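PDB 4H3T: CRISPR-associated protein, Cse1 family from Acidimicrobium ferrooxidans, which probably serves as the large Cse1 (CasA) subunit of the type I-E Cascade complex, a CRISPR RNA-guided surveillance assembly that recognises invading DNA. Local coordinates for residues A[488-491]-A[492-496]; A[457-460]-A[461-465]. The protein carries 1 engineered substitution. All coordinates share one frame; numbering follows the deposited sequence. Where two conformers were deposited one is given.

Interaction 1: A[488-491]-A[492-496]; sequences AALV and EAVAR
Ala495 N donates to Val491 O at 2.9 Å, the shortest of four successive i to i+4 backbone bonds that join 488-491 to 492-496 as consecutive turns of one α-helix. Val494 N reaches Leu490 O over 3.0 Å, approaching the carbonyl nearly head-on. Ala493 N to Ala489 O and Glu492 N to Ala488 O complete the set, both at 3.1 Å. All four N-H groups aim well at their acceptors, with N-H...O angles running from 159° for Ala495 N on Val491 O to 163° for Ala493 N on Ala489 O, which is the evidence for a regular, unkinked helix here.

Beyond the backbone, Glu492 supplies the polar side chain. With CG anti to the carbonyl carbon (chi1 -76°), the chain starts back along the preceding turn, and CG comes 3.4 Å from Ala488 O. The chain is extended beyond CG, and its carboxylate oxygen OE1 forms a salt bridge with Arg529 of helix 511-532.

The apolar part of the contact is a single pair one turn apart. Leu490 and Val494 stand side by side and point the same way, with Leu490 CD2 4.1 Å from Val494 CG2. That valine methyl also rests 3.5 Å from Leu490 O, beside the oxygen that accepts the bond from Val494 N. On another flank, the Ala495 methyl CB packs 3.4 Å from Val491 O.

Helix 481-504, which carries both segments, belongs to the C-terminal helical bundle characteristic of Cse1 proteins, and its side chains divide among three neighbours. Leu490 and Val494 pack on helix 445-473, while Val491 meets Phe408 and Ala412 of helix 397-415. Ala488, Glu492 and Ala495 face helix 511-532, where Ala495 touches Phe521.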
loop_
_atom_site.group_PDB
_atom_site.type_symbol
_atom_site.label_atom_id
_atom_site.label_comp_id
_atom_site.label_asym_id
_atom_site.label_seq_id
_atom_site.Cartn_x
_atom_site.Cartn_y
_atom_site.Cartn_z
ATOM N N ALA A 488 -13.913 -9.602 -23.865
ATOM C CA ALA A 488 -13.214 -10.067 -25.069
ATOM C C ALA A 488 -13.429 -9.091 -26.236
ATOM O O ALA A 488 -12.477 -8.713 -26.916
ATOM C CB ALA A 488 -13.683 -11.466 -25.471
ATOM N N ALA A 489 -14.679 -8.745 -26.504
ATOM C CA ALA A 489 -15.006 -7.795 -27.575
ATOM C C ALA A 489 -14.447 -6.381 -27.288
ATOM O O ALA A 489 -14.023 -5.709 -28.219
ATOM C CB ALA A 489 -16.531 -7.726 -27.789
ATOM N N LEU A 490 -14.501 -5.891 -26.040
ATOM C CA LEU A 490 -13.945 -4.563 -25.725
ATOM C C LEU A 490 -12.419 -4.534 -25.988
ATOM O O LEU A 490 -11.915 -3.663 -26.699
ATOM C CB LEU A 490 -14.280 -4.206 -24.270
ATOM C CG LEU A 490 -13.910 -2.802 -23.832
ATOM C CD1 LEU A 490 -14.907 -2.293 -22.776
ATOM C CD2 LEU A 490 -12.394 -2.701 -23.422
ATOM N N VAL A 491 -11.699 -5.532 -25.506
ATOM C CA VAL A 491 -10.242 -5.544 -25.683
ATOM C C VAL A 491 -9.867 -5.633 -27.168
ATOM O O VAL A 491 -8.959 -4.925 -27.592
ATOM C CB VAL A 491 -9.600 -6.672 -24.854
ATOM C CG1 VAL A 491 -8.122 -6.858 -25.203
ATOM C CG2 VAL A 491 -9.762 -6.420 -23.364
ATOM N N GLU A 492 -10.571 -6.458 -27.945
ATOM C CA GLU A 492 -10.288 -6.555 -29.386
ATOM C C GLU A 492 -10.475 -5.227 -30.094
ATOM O O GLU A 492 -9.673 -4.897 -30.967
ATOM C CB GLU A 492 -11.220 -7.560 -30.093
ATOM C CG GLU A 492 -10.892 -9.017 -29.878
ATOM C CD GLU A 492 -11.589 -9.849 -30.946
ATOM O OE1 GLU A 492 -12.748 -10.271 -30.706
ATOM O OE2 GLU A 492 -11.058 -9.907 -32.081
ATOM N N ALA A 493 -11.594 -4.543 -29.800
ATOM C CA ALA A 493 -11.914 -3.239 -30.385
ATOM C C ALA A 493 -10.828 -2.203 -30.036
ATOM O O ALA A 493 -10.373 -1.492 -30.923
ATOM C CB ALA A 493 -13.294 -2.760 -29.940
ATOM N N VAL A 494 -10.333 -2.188 -28.797
ATOM C CA VAL A 494 -9.270 -1.258 -28.427
ATOM C C VAL A 494 -7.992 -1.659 -29.165
ATOM O O VAL A 494 -7.351 -0.808 -29.768
ATOM C CB VAL A 494 -9.072 -1.181 -26.894
ATOM C CG1 VAL A 494 -7.836 -0.344 -26.542
ATOM C CG2 VAL A 494 -10.324 -0.622 -26.232
ATOM N N ALA A 495 -7.678 -2.958 -29.211
ATOM C CA ALA A 495 -6.430 -3.419 -29.849
ATOM C C ALA A 495 -6.426 -3.151 -31.349
ATOM O O ALA A 495 -5.415 -2.682 -31.869
ATOM C CB ALA A 495 -6.195 -4.913 -29.566
ATOM N N ARG A 496 -7.576 -3.317 -32.029
ATOM C CA ARG A 496 -7.650 -3.024 -33.480
ATOM C C ARG A 496 -7.583 -1.525 -33.772
ATOM O O ARG A 496 -7.040 -1.139 -34.788
ATOM C CB ARG A 496 -8.930 -3.628 -34.068
ATOM C CG ARG A 496 -8.804 -5.156 -34.144
ATOM C CD ARG A 496 -10.141 -5.849 -34.508
ATOM N NE ARG A 496 -9.928 -6.904 -35.509
ATOM C CZ ARG A 496 -10.083 -6.782 -36.837
ATOM N NH1 ARG A 496 -10.470 -5.624 -37.373
ATOM N NH2 ARG A 496 -9.862 -7.823 -37.638
#

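Interaction 2: A[457-460]-A[461-465]; sequences EEIY and GRLDA. Engineered in segment 457-460: Ile459 (natural residue Leu).
Ile459 and Leu463 meet one turn apart on helix 445-473, a long member of the C-terminal helical bundle found in Cse1 proteins. The α-helical pattern is clear at first: Gly461 N bonds to Glu457 O at 3.0 Å and Arg462 N to Glu458 O at 3.1 Å.

The backbone bonding then becomes irregular. Leu463 N still gives its main bond to Ile459 O at 2.9 Å, but the N-H...O angle falls to 136°, and the same N-H makes a second, weak bond to Tyr460 O at 3.2 Å. Tyr460 O lies close to Asp464 N without a proper bonding angle, and Asp464 N makes only a weak bond to Gly461 O. The psi angle of Leu463, near 0°, leaves the helical range and goes with this poor placing of Asp464 N.

Most charged side chains find partners beyond these two segments. Glu458 forms a salt bridge with Arg501 and Arg462 with Asp497, tying this helix to helix 481-504, while Glu457 pairs with Arg328. Tyr460 makes a cation-pi contact with that same arginine, and Asp464 OD1 forms a salt bridge with Arg468, farther along the same helix, and takes a hydrogen bond from Trp327 NE1.

The apolar pairing joins Leu463 to Ile459, an engineered residue that is leucine in the natural protein. The two chains cross obliquely, with Ile459 CG1 4.0 Å from Leu463 CD1 and Ile459 CD1 4.1 Å from the same methyl. Replacing Leu463 with an alanine removes CG and both methyls, and would probably leave Ile459 CG1 without its neighbour and open a gap toward Ala409 and Leu490. The leucine's CG sits anti to its own carbonyl carbon (chi1 -67°), which swings it back over the preceding turn to lie 3.3 Å from Ile459 O.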
loop_
_atom_site.group_PDB
_atom_site.type_symbol
_atom_site.label_atom_id
_atom_site.label_comp_id
_atom_site.label_asym_id
_atom_site.label_seq_id
_atom_site.Cartn_x
_atom_site.Cartn_y
_atom_site.Cartn_z
ATOM N N GLU A 457 2.184 -0.612 -23.163
ATOM C CA GLU A 457 1.779 0.347 -22.118
ATOM C C GLU A 457 0.619 1.220 -22.577
ATOM O O GLU A 457 -0.267 1.548 -21.793
ATOM C CB GLU A 457 2.950 1.216 -21.626
ATOM C CG GLU A 457 3.990 0.440 -20.841
ATOM C CD GLU A 457 3.449 -0.286 -19.620
ATOM O OE1 GLU A 457 2.471 0.189 -18.984
ATOM O OE2 GLU A 457 3.983 -1.371 -19.331
ATOM N N GLU A 458 0.589 1.598 -23.825
ATOM C CA GLU A 458 -0.533 2.399 -24.319
ATOM C C GLU A 458 -1.887 1.616 -24.240
ATOM O O GLU A 458 -2.879 2.172 -23.801
ATOM C CB GLU A 458 -0.279 2.864 -25.767
ATOM C CG GLU A 458 -1.332 3.867 -26.192
ATOM C CD GLU A 458 -0.912 4.710 -27.385
ATOM O OE1 GLU A 458 0.139 4.429 -28.019
ATOM O OE2 GLU A 458 -1.704 5.608 -27.737
ATOM N N ILE A 459 -1.946 0.359 -24.661
ATOM C CA ILE A 459 -3.196 -0.384 -24.527
ATOM C C ILE A 459 -3.565 -0.577 -23.025
ATOM O O ILE A 459 -4.720 -0.445 -22.676
ATOM C CB ILE A 459 -3.217 -1.720 -25.307
ATOM C CG1 ILE A 459 -4.695 -2.168 -25.471
ATOM C CG2 ILE A 459 -2.354 -2.829 -24.684
ATOM C CD1 ILE A 459 -4.988 -3.400 -26.178
ATOM N N TYR A 460 -2.605 -0.806 -22.128
ATOM C CA TYR A 460 -2.965 -0.915 -20.706
ATOM C C TYR A 460 -3.600 0.394 -20.197
ATOM O O TYR A 460 -4.573 0.340 -19.441
ATOM C CB TYR A 460 -1.731 -1.301 -19.855
ATOM C CG TYR A 460 -1.384 -2.755 -20.010
ATOM C CD1 TYR A 460 -2.295 -3.743 -19.661
ATOM C CD2 TYR A 460 -0.099 -3.159 -20.374
ATOM C CE1 TYR A 460 -1.937 -5.083 -19.629
ATOM C CE2 TYR A 460 0.231 -4.522 -20.457
ATOM C CZ TYR A 460 -0.720 -5.475 -20.106
ATOM O OH TYR A 460 -0.516 -6.804 -19.975
ATOM N N GLY A 461 -3.089 1.555 -20.648
ATOM C CA GLY A 461 -3.639 2.834 -20.218
ATOM C C GLY A 461 -5.084 2.960 -20.692
ATOM O O GLY A 461 -5.945 3.375 -19.944
ATOM N N ARG A 462 -5.352 2.540 -21.947
ATOM C CA ARG A 462 -6.698 2.535 -22.529
ATOM C C ARG A 462 -7.631 1.526 -21.869
ATOM O O ARG A 462 -8.826 1.757 -21.843
ATOM C CB ARG A 462 -6.617 2.227 -24.026
ATOM C CG ARG A 462 -6.068 3.420 -24.811
ATOM C CD ARG A 462 -7.174 4.377 -25.231
ATOM N NE ARG A 462 -7.934 3.804 -26.356
ATOM C CZ ARG A 462 -7.543 3.805 -27.627
ATOM N NH1 ARG A 462 -6.406 4.396 -27.986
ATOM N NH2 ARG A 462 -8.273 3.201 -28.550
ATOM N N LEU A 463 -7.112 0.426 -21.321
ATOM C CA LEU A 463 -7.964 -0.612 -20.692
ATOM C C LEU A 463 -8.158 -0.366 -19.212
ATOM O O LEU A 463 -8.929 -1.100 -18.578
ATOM C CB LEU A 463 -7.349 -2.021 -20.932
ATOM C CG LEU A 463 -7.343 -2.498 -22.365
ATOM C CD1 LEU A 463 -6.700 -3.861 -22.466
ATOM C CD2 LEU A 463 -8.777 -2.524 -22.982
ATOM N N ASP A 464 -7.561 0.704 -18.661
ATOM C CA ASP A 464 -7.647 0.905 -17.227
ATOM C C ASP A 464 -9.099 1.176 -16.769
ATOM O O ASP A 464 -9.596 0.433 -15.927
ATOM C CB ASP A 464 -6.698 2.018 -16.766
ATOM C CG ASP A 464 -6.693 2.275 -15.267
ATOM O OD1 ASP A 464 -6.355 1.340 -14.483
ATOM O OD2 ASP A 464 -7.093 3.333 -14.874
ATOM N N ALA A 465 -9.759 2.192 -17.295
ATOM C CA ALA A 465 -11.129 2.519 -16.847
ATOM C C ALA A 465 -12.121 1.400 -17.253
ATOM O O ALA A 465 -12.828 0.894 -16.365
ATOM C CB ALA A 465 -11.555 3.893 -17.385
#

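Followed from the N terminus, the chain reaches interaction 2 first, on helix 445-473, and then interaction 1 on the next helix, 481-504. Each contact is local, its bonds closing single turns of its own helix rather than a longer loop of chain; the two lie in series, neither nesting nor crossing. Their centres are 11 Å apart, and the helices pack directly on each other: Leu490 CD2 lies 3.6 Å from Leu463 CD2, and Val494 CG1 3.8 Å from Ile459 CG1. The later residue of one helix thus faces the earlier residue of the other, evidence that the chain runs back on itself between them. Both segments' helices also touch helix 397-415, joining three members of the bundle.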